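PDB 6W6M: type IV pilus secretin PilQ family protein from Vibrio cholerae, which probably forms the outer-membrane secretin channel through which the type IV competence pilus of this bacterium passes during natural transformation. Local coordinates for residues A[339-344]-A[376-381]; A[214-219]-A[227-232]; A[424-429]-A[464-469]. All coordinates share one frame; numbering follows the deposited sequence.

Interaction 1: A[339-344]-A[376-381]; sequences GVRWGV and EFLNVN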
loop_
_atom_site.group_PDB
_atom_site.type_symbol
_atom_site.label_atom_id
_atom_site.label_comp_id
_atom_site.label_asym_id
_atom_site.label_seq_id
_atom_site.Cartn_x
_atom_site.Cartn_y
_atom_site.Cartn_z
ATOM N N GLY A 339 8.071 64.623 29.433
ATOM C CA GLY A 339 8.459 65.010 28.088
ATOM C C GLY A 339 8.227 66.477 27.814
ATOM O O GLY A 339 7.414 67.126 28.476
ATOM N N VAL A 340 8.935 67.000 26.808
ATOM C CA VAL A 340 8.940 68.428 26.506
ATOM C C VAL A 340 8.949 68.664 25.001
ATOM O O VAL A 340 9.630 67.974 24.239
ATOM C CB VAL A 340 10.140 69.142 27.163
ATOM C CG1 VAL A 340 10.194 70.577 26.742
ATOM C CG2 VAL A 340 10.034 69.077 28.657
ATOM N N ARG A 341 8.215 69.690 24.577
ATOM C CA ARG A 341 8.084 70.000 23.157
ATOM C C ARG A 341 8.144 71.515 23.006
ATOM O O ARG A 341 7.225 72.199 23.453
ATOM C CB ARG A 341 6.766 69.446 22.632
ATOM C CG ARG A 341 6.823 68.818 21.276
ATOM C CD ARG A 341 5.722 67.805 21.128
ATOM N NE ARG A 341 4.411 68.370 21.395
ATOM C CZ ARG A 341 3.458 68.508 20.483
ATOM N NH1 ARG A 341 3.668 68.111 19.240
ATOM N NH2 ARG A 341 2.290 69.035 20.817
ATOM N N TRP A 342 9.195 72.053 22.394
ATOM C CA TRP A 342 9.227 73.504 22.229
ATOM C C TRP A 342 9.822 73.909 20.893
ATOM O O TRP A 342 10.559 73.155 20.256
ATOM C CB TRP A 342 9.977 74.212 23.362
ATOM C CG TRP A 342 11.428 73.923 23.493
ATOM C CD1 TRP A 342 12.003 73.072 24.373
ATOM C CD2 TRP A 342 12.497 74.525 22.759
ATOM N NE1 TRP A 342 13.359 73.085 24.226
ATOM C CE2 TRP A 342 13.692 73.972 23.240
ATOM C CE3 TRP A 342 12.560 75.476 21.737
ATOM C CZ2 TRP A 342 14.940 74.332 22.732
ATOM C CZ3 TRP A 342 13.797 75.832 21.235
ATOM C CH2 TRP A 342 14.968 75.260 21.730
ATOM N N GLY A 343 9.497 75.137 20.495
ATOM C CA GLY A 343 9.927 75.657 19.209
ATOM C C GLY A 343 10.017 77.166 19.200
ATOM O O GLY A 343 9.384 77.849 20.010
ATOM N N VAL A 344 10.809 77.691 18.266
ATOM C CA VAL A 344 11.004 79.124 18.110
ATOM C C VAL A 344 10.952 79.469 16.628
ATOM O O VAL A 344 11.129 78.616 15.760
ATOM C CB VAL A 344 12.332 79.606 18.726
ATOM C CG1 VAL A 344 12.554 81.071 18.438
ATOM C CG2 VAL A 344 12.341 79.365 20.207
ATOM N N GLU A 376 7.782 70.891 10.872
ATOM C CA GLU A 376 9.038 71.585 10.630
ATOM C C GLU A 376 9.249 72.737 11.597
ATOM O O GLU A 376 10.364 73.252 11.697
ATOM C CB GLU A 376 9.087 72.100 9.196
ATOM C CG GLU A 376 8.388 71.206 8.195
ATOM C CD GLU A 376 9.018 69.834 8.085
ATOM O OE1 GLU A 376 10.196 69.677 8.469
ATOM O OE2 GLU A 376 8.333 68.904 7.612
ATOM N N PHE A 377 8.203 73.149 12.311
ATOM C CA PHE A 377 8.315 74.282 13.215
ATOM C C PHE A 377 9.146 73.946 14.443
ATOM O O PHE A 377 9.983 74.754 14.857
ATOM C CB PHE A 377 6.914 74.755 13.613
ATOM C CG PHE A 377 6.893 75.713 14.768
ATOM C CD1 PHE A 377 7.438 76.976 14.652
ATOM C CD2 PHE A 377 6.308 75.359 15.963
ATOM C CE1 PHE A 377 7.421 77.851 15.710
ATOM C CE2 PHE A 377 6.288 76.233 17.021
ATOM C CZ PHE A 377 6.845 77.480 16.892
ATOM N N LEU A 378 8.960 72.759 15.015
ATOM C CA LEU A 378 9.449 72.471 16.357
ATOM C C LEU A 378 10.956 72.249 16.375
ATOM O O LEU A 378 11.509 71.597 15.490
ATOM C CB LEU A 378 8.728 71.250 16.925
ATOM C CG LEU A 378 7.222 71.387 17.173
ATOM C CD1 LEU A 378 6.619 70.067 17.593
ATOM C CD2 LEU A 378 6.930 72.448 18.213
ATOM N N ASN A 379 11.615 72.810 17.386
ATOM C CA ASN A 379 13.041 72.594 17.592
ATOM C C ASN A 379 13.292 71.300 18.346
ATOM O O ASN A 379 14.031 70.430 17.882
ATOM C CB ASN A 379 13.650 73.766 18.362
ATOM C CG ASN A 379 14.101 74.883 17.463
ATOM O OD1 ASN A 379 15.255 75.285 17.488
ATOM N ND2 ASN A 379 13.191 75.392 16.659
ATOM N N VAL A 380 12.690 71.167 19.521
ATOM C CA VAL A 380 12.861 69.998 20.369
ATOM C C VAL A 380 11.515 69.306 20.474
ATOM O O VAL A 380 10.527 69.922 20.885
ATOM C CB VAL A 380 13.397 70.386 21.750
ATOM C CG1 VAL A 380 13.371 69.207 22.676
ATOM C CG2 VAL A 380 14.789 70.930 21.624
ATOM N N ASN A 381 11.474 68.024 20.113
ATOM C CA ASN A 381 10.234 67.252 20.022
ATOM C C ASN A 381 10.400 65.946 20.798
ATOM O O ASN A 381 10.681 64.906 20.210
ATOM C CB ASN A 381 9.897 67.001 18.561
ATOM C CG ASN A 381 8.505 66.471 18.366
ATOM O OD1 ASN A 381 7.598 66.779 19.127
ATOM N ND2 ASN A 381 8.327 65.658 17.342
#

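Interaction 2: A[214-219]-A[227-232]; sequences GLDKRV and APKEEL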
loop_
_atom_site.group_PDB
_atom_site.type_symbol
_atom_site.label_atom_id
_atom_site.label_comp_id
_atom_site.label_asym_id
_atom_site.label_seq_id
_atom_site.Cartn_x
_atom_site.Cartn_y
_atom_site.Cartn_z
ATOM N N GLY A 214 31.833 -43.882 63.435
ATOM C CA GLY A 214 30.484 -43.979 63.956
ATOM C C GLY A 214 29.455 -43.355 63.032
ATOM O O GLY A 214 29.759 -42.673 62.054
ATOM N N LEU A 215 28.199 -43.620 63.359
ATOM C CA LEU A 215 27.056 -43.183 62.578
ATOM C C LEU A 215 26.422 -41.919 63.161
ATOM O O LEU A 215 27.038 -41.197 63.950
ATOM C CB LEU A 215 26.140 -44.379 62.344
ATOM C CG LEU A 215 26.927 -45.461 61.606
ATOM C CD1 LEU A 215 26.152 -46.754 61.539
ATOM C CD2 LEU A 215 27.308 -44.982 60.212
ATOM N N ASP A 216 25.185 -41.631 62.758
ATOM C CA ASP A 216 24.495 -40.433 63.211
ATOM C C ASP A 216 23.497 -40.748 64.320
ATOM O O ASP A 216 23.138 -41.905 64.552
ATOM C CB ASP A 216 23.774 -39.753 62.051
ATOM C CG ASP A 216 24.010 -38.262 62.021
ATOM O OD1 ASP A 216 25.130 -37.835 62.369
ATOM O OD2 ASP A 216 23.080 -37.520 61.643
ATOM N N LYS A 217 23.061 -39.695 65.011
ATOM C CA LYS A 217 22.186 -39.818 66.168
ATOM C C LYS A 217 21.150 -38.703 66.174
ATOM O O LYS A 217 21.401 -37.595 65.696
ATOM C CB LYS A 217 22.987 -39.777 67.471
ATOM C CG LYS A 217 23.718 -38.467 67.701
ATOM C CD LYS A 217 24.445 -38.425 69.031
ATOM C CE LYS A 217 25.316 -37.180 69.125
ATOM N NZ LYS A 217 24.529 -35.920 69.033
ATOM N N ARG A 218 19.986 -39.009 66.746
ATOM C CA ARG A 218 18.903 -38.046 66.894
ATOM C C ARG A 218 18.326 -38.142 68.297
ATOM O O ARG A 218 18.268 -39.226 68.882
ATOM C CB ARG A 218 17.790 -38.273 65.859
ATOM C CG ARG A 218 18.216 -38.040 64.420
ATOM C CD ARG A 218 17.096 -38.376 63.449
ATOM N NE ARG A 218 15.946 -37.498 63.625
ATOM C CZ ARG A 218 14.790 -37.644 62.987
ATOM N NH1 ARG A 218 14.628 -38.640 62.128
ATOM N NH2 ARG A 218 13.796 -36.794 63.206
ATOM N N VAL A 219 17.891 -37.004 68.833
ATOM C CA VAL A 219 17.321 -36.931 70.172
ATOM C C VAL A 219 15.857 -36.525 70.065
ATOM O O VAL A 219 15.524 -35.519 69.430
ATOM C CB VAL A 219 18.095 -35.946 71.068
ATOM C CG1 VAL A 219 17.400 -35.802 72.418
ATOM C CG2 VAL A 219 19.538 -36.394 71.238
ATOM N N ALA A 227 21.835 -44.499 64.481
ATOM C CA ALA A 227 21.589 -45.247 63.256
ATOM C C ALA A 227 22.532 -44.724 62.178
ATOM O O ALA A 227 23.077 -43.622 62.310
ATOM C CB ALA A 227 20.126 -45.117 62.804
ATOM N N PRO A 228 22.754 -45.504 61.120
ATOM C CA PRO A 228 23.533 -44.995 59.987
ATOM C C PRO A 228 22.804 -43.874 59.265
ATOM O O PRO A 228 21.573 -43.789 59.276
ATOM C CB PRO A 228 23.702 -46.226 59.088
ATOM C CG PRO A 228 22.645 -47.175 59.523
ATOM C CD PRO A 228 22.454 -46.937 60.981
ATOM N N LYS A 229 23.589 -43.007 58.623
ATOM C CA LYS A 229 23.009 -41.875 57.910
ATOM C C LYS A 229 22.155 -42.326 56.734
ATOM O O LYS A 229 21.232 -41.610 56.329
ATOM C CB LYS A 229 24.112 -40.935 57.428
ATOM C CG LYS A 229 24.859 -40.229 58.541
ATOM C CD LYS A 229 25.863 -39.249 57.966
ATOM C CE LYS A 229 26.530 -38.446 59.076
ATOM N NZ LYS A 229 27.468 -39.265 59.890
ATOM N N GLU A 230 22.447 -43.499 56.172
ATOM C CA GLU A 230 21.693 -43.979 55.019
ATOM C C GLU A 230 20.224 -44.178 55.364
ATOM O O GLU A 230 19.338 -43.707 54.643
ATOM C CB GLU A 230 22.312 -45.271 54.494
ATOM C CG GLU A 230 22.997 -46.100 55.566
ATOM C CD GLU A 230 23.767 -47.272 54.994
ATOM O OE1 GLU A 230 23.483 -47.669 53.845
ATOM O OE2 GLU A 230 24.661 -47.792 55.694
ATOM N N GLU A 231 19.942 -44.865 56.474
ATOM C CA GLU A 231 18.554 -45.074 56.869
ATOM C C GLU A 231 17.864 -43.767 57.234
ATOM O O GLU A 231 16.676 -43.597 56.946
ATOM C CB GLU A 231 18.472 -46.051 58.039
ATOM C CG GLU A 231 18.747 -47.491 57.666
ATOM C CD GLU A 231 18.303 -48.456 58.746
ATOM O OE1 GLU A 231 17.453 -48.069 59.576
ATOM O OE2 GLU A 231 18.803 -49.600 58.768
ATOM N N LEU A 232 18.587 -42.832 57.855
ATOM C CA LEU A 232 17.983 -41.553 58.219
ATOM C C LEU A 232 17.589 -40.760 56.978
ATOM O O LEU A 232 16.465 -40.249 56.882
ATOM C CB LEU A 232 18.945 -40.750 59.093
ATOM C CG LEU A 232 19.277 -41.335 60.467
ATOM C CD1 LEU A 232 20.348 -40.510 61.151
ATOM C CD2 LEU A 232 18.036 -41.416 61.344
#

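Interaction 3: A[424-429]-A[464-469]; sequences PRLITT and LKVTPQ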
loop_
_atom_site.group_PDB
_atom_site.type_symbol
_atom_site.label_atom_id
_atom_site.label_comp_id
_atom_site.label_asym_id
_atom_site.label_seq_id
_atom_site.Cartn_x
_atom_site.Cartn_y
_atom_site.Cartn_z
ATOM N N PRO A 424 -8.395 24.520 45.977
ATOM C CA PRO A 424 -9.228 23.307 45.898
ATOM C C PRO A 424 -9.031 22.328 47.055
ATOM O O PRO A 424 -8.004 22.363 47.725
ATOM C CB PRO A 424 -8.800 22.694 44.560
ATOM C CG PRO A 424 -7.451 23.204 44.321
ATOM C CD PRO A 424 -7.359 24.549 44.933
ATOM N N ARG A 425 -10.004 21.455 47.305
ATOM C CA ARG A 425 -9.920 20.454 48.363
ATOM C C ARG A 425 -10.443 19.128 47.847
ATOM O O ARG A 425 -11.217 19.074 46.896
ATOM C CB ARG A 425 -10.738 20.820 49.598
ATOM C CG ARG A 425 -10.756 22.238 49.971
ATOM C CD ARG A 425 -12.106 22.601 50.509
ATOM N NE ARG A 425 -12.553 21.657 51.514
ATOM C CZ ARG A 425 -13.700 21.772 52.166
ATOM N NH1 ARG A 425 -14.050 20.872 53.071
ATOM N NH2 ARG A 425 -14.500 22.793 51.910
ATOM N N LEU A 426 -10.053 18.061 48.530
ATOM C CA LEU A 426 -10.526 16.724 48.205
ATOM C C LEU A 426 -10.564 15.899 49.475
ATOM O O LEU A 426 -9.835 16.167 50.424
ATOM C CB LEU A 426 -9.612 16.034 47.193
ATOM C CG LEU A 426 -9.467 16.567 45.786
ATOM C CD1 LEU A 426 -8.410 15.777 45.100
ATOM C CD2 LEU A 426 -10.766 16.427 45.080
ATOM N N ILE A 427 -11.398 14.867 49.461
ATOM C CA ILE A 427 -11.340 13.790 50.442
ATOM C C ILE A 427 -11.246 12.476 49.675
ATOM O O ILE A 427 -11.830 12.341 48.599
ATOM C CB ILE A 427 -12.546 13.807 51.405
ATOM C CG1 ILE A 427 -12.509 15.055 52.272
ATOM C CG2 ILE A 427 -12.597 12.562 52.270
ATOM C CD1 ILE A 427 -13.749 15.293 53.044
ATOM N N THR A 428 -10.472 11.528 50.194
ATOM C CA THR A 428 -10.235 10.272 49.488
ATOM C C THR A 428 -9.830 9.200 50.494
ATOM O O THR A 428 -9.639 9.478 51.678
ATOM C CB THR A 428 -9.173 10.445 48.397
ATOM O OG1 THR A 428 -9.111 9.267 47.589
ATOM C CG2 THR A 428 -7.817 10.703 49.007
ATOM N N THR A 429 -9.662 7.982 49.972
ATOM C CA THR A 429 -9.272 6.784 50.761
ATOM C C THR A 429 -7.766 6.542 50.589
ATOM O O THR A 429 -7.248 6.845 49.503
ATOM C CB THR A 429 -10.076 5.545 50.323
ATOM O OG1 THR A 429 -11.472 5.776 50.542
ATOM C CG2 THR A 429 -9.770 4.363 51.230
ATOM N N LEU A 464 -6.217 19.742 40.803
ATOM C CA LEU A 464 -5.459 19.046 41.829
ATOM C C LEU A 464 -5.562 17.546 41.608
ATOM O O LEU A 464 -6.657 17.013 41.435
ATOM C CB LEU A 464 -5.961 19.404 43.223
ATOM C CG LEU A 464 -5.308 18.696 44.408
ATOM C CD1 LEU A 464 -3.840 19.030 44.508
ATOM C CD2 LEU A 464 -6.021 19.048 45.685
ATOM N N LYS A 465 -4.414 16.869 41.630
ATOM C CA LYS A 465 -4.323 15.433 41.397
ATOM C C LYS A 465 -3.419 14.831 42.458
ATOM O O LYS A 465 -2.250 15.219 42.551
ATOM C CB LYS A 465 -3.749 15.168 40.018
ATOM C CG LYS A 465 -4.468 14.143 39.221
ATOM C CD LYS A 465 -4.026 14.221 37.793
ATOM C CE LYS A 465 -4.176 15.630 37.282
ATOM N NZ LYS A 465 -5.560 16.139 37.478
ATOM N N VAL A 466 -3.924 13.884 43.250
ATOM C CA VAL A 466 -3.161 13.444 44.413
ATOM C C VAL A 466 -3.344 11.957 44.698
ATOM O O VAL A 466 -4.405 11.371 44.447
ATOM C CB VAL A 466 -3.517 14.305 45.651
ATOM C CG1 VAL A 466 -4.966 14.144 46.031
ATOM C CG2 VAL A 466 -2.602 13.998 46.816
ATOM N N THR A 467 -2.248 11.339 45.208
ATOM C CA THR A 467 -2.262 10.010 45.833
ATOM C C THR A 467 -1.562 10.040 47.191
ATOM O O THR A 467 -0.363 10.343 47.272
ATOM C CB THR A 467 -1.599 8.951 44.946
ATOM O OG1 THR A 467 -1.916 9.185 43.571
ATOM C CG2 THR A 467 -2.102 7.569 45.316
ATOM N N PRO A 468 -2.293 9.778 48.284
ATOM C CA PRO A 468 -1.701 9.839 49.626
ATOM C C PRO A 468 -1.276 8.497 50.204
ATOM O O PRO A 468 -1.640 7.449 49.676
ATOM C CB PRO A 468 -2.831 10.454 50.448
ATOM C CG PRO A 468 -4.049 9.913 49.817
ATOM C CD PRO A 468 -3.760 9.722 48.349
ATOM N N GLN A 469 -0.527 8.518 51.306
ATOM C CA GLN A 469 -0.127 7.303 52.008
ATOM C C GLN A 469 0.151 7.642 53.465
ATOM O O GLN A 469 0.934 8.546 53.747
ATOM C CB GLN A 469 1.110 6.670 51.365
ATOM C CG GLN A 469 1.600 5.434 52.084
ATOM C CD GLN A 469 2.835 4.810 51.466
ATOM O OE1 GLN A 469 2.960 4.716 50.252
ATOM N NE2 GLN A 469 3.752 4.372 52.310
#

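Interaction 1: A[339-344]-A[376-381]
The carbonyl oxygen of Trp-342 takes two backbone N-H groups from the other segment: Val-380 N at 3.0 Å, nearly straight at 167°, and Asn-379 N in a weaker, more bent bond. In return, Trp-342 N donates to Val-380 O over 2.9 Å, approaching in the carbonyl plane. Two successive residues thus face one tryptophan, and the chain bulges as it leaves the short helix 374-377 and passes into the short strand that pairs with 339-344.

The indole lies beneath this bulge. Its CG sits between the backbone N and the carbonyl carbon (chi1 64°), which swings the ring system under Val-380 and Asn-379. Val-380 CB stands over the five-membered ring, 3.9 Å from its centroid in a CH-pi contact, while Val-380 CG2 rests over the same face nearer the rim, 3.6 Å from Trp-342 CZ2. Farther along, Asn-379 CB meets Trp-342 CZ3 at 3.5 Å, and the amide plane is turned 18° from the ring. NE1 makes a weak hydrogen bond to Leu-547 O.

Arg-341 and Asn-381 share the other sheet face and run side by side; Asn-381 OD1 lies against the Arg-341 CD and CG methylenes without a hydrogen bond to the guanidinium. Leu-378 CD1 packs on Arg-341 CG at 3.9 Å; the charge itself is met by Glu-408 in a salt bridge through NH2. Phe-377 CE1 closes the far end, 3.8 Å from Val-344 O.

Asn-379 and Val-380 opposite Trp-342 form a classic beta bulge, through which a short antiparallel strand joins the long strand 320-347 of the secretin beta-sheet.

Interaction 2: A[214-219]-A[227-232]
Lys-229 leaves the first turn of helix 229-248 and reaches back obliquely across the side chain of Asp-216. Its CB leads to CG, and Lys-229 CG packs on Asp-216 CB at 3.7 Å. The chain then runs extended until the last torsion, where a bend (chi4 71°) turns the tip. Lys-229 CE comes to 3.6 Å from Asp-216 OD1, and Lys-229 NZ stands 3.7 Å from that same oxygen, a long salt bridge. The ammonium also lies close to Arg-235 of a neighbouring subunit, a like charge.

Leu-232, one turn farther along the helix, splits its two methyls between the strand residues: Leu-232 CD1 meets Asp-216 CB at 3.6 Å, crossing that side chain at about a right angle, and Leu-232 CD2 reaches Arg-218 CD at 3.8 Å, the two side chains sliding past each other in opposite directions.

The backbones are tied by a pair of hydrogen bonds between Asp-216 and Ala-227. Ala-227 N gives a nearly straight bond to Asp-216 O (2.9 Å, 167°), whereas the return bond from Asp-216 N to Ala-227 O is more bent. Pro-228 follows at the N-cap position of the helix, and Leu-215 lies obliquely across it, Leu-215 CD1 touching Pro-228 CB at 3.5 Å.

This joins the end of a small antiparallel strand pair to the start of a helix. Its chemistry is mixed: backbone bonds and aliphatic contacts hold the junction, and the long ion pair probably adds a modest electrostatic attraction.

Interaction 3: A[424-429]-A[464-469]
Leu-426 projects from its strand so that CD1 enters the hollow between Leu-464 and Val-466, two residues that point the same way from the facing strand. Leu-426 CD1 lies 3.9 Å from Val-466 CG1 and 4.1 Å from Leu-464 CD2. In both pairs the side chains slide past each other in opposite directions, so the leucine interdigitates with its neighbours. Val-466 meets it with the branch that stands between its own backbone N and carbonyl carbon (chi1 63°), while Leu-464 extends its CG away from the backbone N (chi1 177°) and offers CD2.

The two ends of the contact are made by prolines. Pro-424 presents the CG corner of its ring, 4.2 Å from Leu-464 CB. At the other end the Thr-428 CG2 methyl and the CG corner of Pro-468 reach toward each other, 3.9 Å apart, the methyl being the part of the threonine turned to the ring; its OG1 makes a weak hydrogen bond to Gln-432 O instead.

No hydrogen bond crosses between the segments. Their axes come within 8.3 Å and cross at -46°, so buried apolar side chains fill the layer between two strands of different sheets.

Strand 404-429 is bonded to strand 320-347 in one sheet, and strand 456-471 lies between 434-444 and 475-493 in the other. Ile-436, Leu-480 and Leu-478 pack into the same layer. A neighbouring subunit extends the first sheet past Pro-424 and Arg-425 by antiparallel pairing, and its Ile-506 packs on Leu-426.

The three contacts are spread along an elongated chain. Interactions 1 and 2 lie on opposite sides of its centre, about 107 Å apart at their nearest atoms, with interaction 3 much nearer the middle. Interaction 3 is fully buried and almost wholly apolar, a meeting of two sheets, whereas the other two are partly buried and combine backbone pairing with side-chain packing, aromatic in interaction 1 and aliphatic with a long ion pair in interaction 2. Interactions 1 and 3 reach one sheet, through the neighbouring strands 320-347 and 404-429, and both touch the same neighbouring subunit. Interaction 2 lies in a small three-stranded sheet, where a strand meets a helix start.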